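Local coordinates for DNA polymerase III beta subunit (Streptococcus pyogenes, PDB 2AVT), which probably forms, as a dimer, the sliding ring that encircles DNA and tethers the replicative polymerase to its template, at residues 231-234 and 239-242. Numbering follows the deposited sequence.
Sequences ILFR and SFYT
Phe-233 and Phe-240 sit opposite one another across the two strands as a hydrogen-bonded antiparallel pair, and their two backbone bonds are nearly straight: Phe-233 N gives to Phe-240 O at 2.7 Å, and Phe-240 N to Phe-233 O at 2.8 Å. At the neighbouring hydrogen-bonded pair, Thr-242 N donates to Ile-231 O at 3.0 Å with a more bent N-H...O angle of 145°.

Between these rungs lies the non-hydrogen-bonded pair Leu-232 and Tyr-241, whose side chains share one face of the sheet. Leu-232 CD1 sits almost over the middle of the phenol ring, 3.7 Å from the ring centroid of Tyr-241, in a CH-pi contact. With CG beside its backbone N (chi1 -61°), Tyr-241 swings its flat ring across to the leucine, whose branched end suits such a surface. Beside them Arg-234 CG lies 3.6 Å from Ser-239 OG, and the arginine then turns away to Glu-223, whose OE1 forms a salt bridge with its NH2.

The other face is mostly apolar, though the buried Thr-242 OG1 has no partner in the model. Phe-233 CD1 meets Phe-240 CD1 at 3.9 Å, the former at the edge of the Phe-240 ring, and Ile-231 CG2 touches Thr-242 CB. Both phenylalanines suit this side, where Leu-203 and Phe-211 meet Phe-233 and Phe-215 meets Phe-240.

Flanked by strands 221-226 and 52-59, the pair forms a beta hairpin in the sheet linking the N-terminal and central domains of the DNA polymerase III beta fold.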
loop_
_atom_site.group_PDB
_atom_site.type_symbol
_atom_site.label_atom_id
_atom_site.label_comp_id
_atom_site.label_asym_id
_atom_site.label_seq_id
_atom_site.Cartn_x
_atom_site.Cartn_y
_atom_site.Cartn_z
ATOM N N ILE A 231 10.823 14.751 26.500
ATOM C CA ILE A 231 9.526 14.795 27.143
ATOM C C ILE A 231 9.029 13.351 27.219
ATOM O O ILE A 231 9.249 12.555 26.298
ATOM C CB ILE A 231 8.550 15.678 26.332
ATOM C CG1 ILE A 231 7.148 15.625 26.938
ATOM C CG2 ILE A 231 8.524 15.238 24.887
ATOM C CD1 ILE A 231 6.148 16.475 26.181
ATOM N N LEU A 232 8.403 13.009 28.339
ATOM C CA LEU A 232 7.877 11.672 28.554
ATOM C C LEU A 232 6.356 11.704 28.657
ATOM O O LEU A 232 5.802 12.441 29.474
ATOM C CB LEU A 232 8.461 11.079 29.842
ATOM C CG LEU A 232 7.743 9.897 30.515
ATOM C CD1 LEU A 232 7.738 8.658 29.619
ATOM C CD2 LEU A 232 8.441 9.590 31.824
ATOM N N PHE A 233 5.689 10.937 27.801
ATOM C CA PHE A 233 4.239 10.824 27.849
ATOM C C PHE A 233 4.021 9.451 28.466
ATOM O O PHE A 233 4.577 8.461 27.978
ATOM C CB PHE A 233 3.619 10.861 26.450
ATOM C CG PHE A 233 3.832 12.147 25.718
ATOM C CD1 PHE A 233 4.983 12.359 24.980
ATOM C CD2 PHE A 233 2.864 13.139 25.740
ATOM C CE1 PHE A 233 5.157 13.525 24.275
ATOM C CE2 PHE A 233 3.035 14.311 25.037
ATOM C CZ PHE A 233 4.179 14.505 24.304
ATOM N N ARG A 234 3.219 9.375 29.523
ATOM C CA ARG A 234 3.000 8.109 30.200
ATOM C C ARG A 234 1.555 7.756 30.552
ATOM O O ARG A 234 0.804 8.580 31.083
ATOM C CB ARG A 234 3.841 8.071 31.483
ATOM C CG ARG A 234 3.901 6.710 32.140
ATOM C CD ARG A 234 4.698 6.742 33.433
ATOM N NE ARG A 234 4.050 7.560 34.455
ATOM C CZ ARG A 234 4.516 7.716 35.690
ATOM N NH1 ARG A 234 5.634 7.109 36.058
ATOM N NH2 ARG A 234 3.867 8.483 36.556
ATOM N N SER A 239 5.161 4.021 28.252
ATOM C CA SER A 239 6.007 5.187 28.475
ATOM C C SER A 239 6.581 5.534 27.108
ATOM O O SER A 239 7.268 4.729 26.474
ATOM C CB SER A 239 7.119 4.879 29.471
ATOM O OG SER A 239 6.583 4.730 30.768
ATOM N N PHE A 240 6.265 6.732 26.647
ATOM C CA PHE A 240 6.700 7.211 25.343
ATOM C C PHE A 240 7.621 8.427 25.535
ATOM O O PHE A 240 7.181 9.481 26.018
ATOM C CB PHE A 240 5.448 7.590 24.545
ATOM C CG PHE A 240 5.702 7.983 23.114
ATOM C CD1 PHE A 240 5.904 9.312 22.771
ATOM C CD2 PHE A 240 5.632 7.046 22.097
ATOM C CE1 PHE A 240 6.022 9.695 21.444
ATOM C CE2 PHE A 240 5.748 7.429 20.766
ATOM C CZ PHE A 240 5.943 8.752 20.442
ATOM N N TYR A 241 8.894 8.274 25.169
ATOM C CA TYR A 241 9.870 9.362 25.284
ATOM C C TYR A 241 10.169 9.952 23.920
ATOM O O TYR A 241 10.153 9.247 22.909
ATOM C CB TYR A 241 11.200 8.876 25.859
ATOM C CG TYR A 241 11.135 8.295 27.239
ATOM C CD1 TYR A 241 10.618 7.024 27.458
ATOM C CD2 TYR A 241 11.621 9.005 28.326
ATOM C CE1 TYR A 241 10.591 6.473 28.725
ATOM C CE2 TYR A 241 11.596 8.459 29.603
ATOM C CZ TYR A 241 11.080 7.196 29.793
ATOM O OH TYR A 241 11.049 6.654 31.057
ATOM N N THR A 242 10.465 11.246 23.893
ATOM C CA THR A 242 10.792 11.913 22.648
ATOM C C THR A 242 11.921 12.909 22.846
ATOM O O THR A 242 11.923 13.670 23.814
ATOM C CB THR A 242 9.614 12.695 22.084
ATOM O OG1 THR A 242 8.463 11.845 21.993
ATOM C CG2 THR A 242 9.973 13.215 20.706
#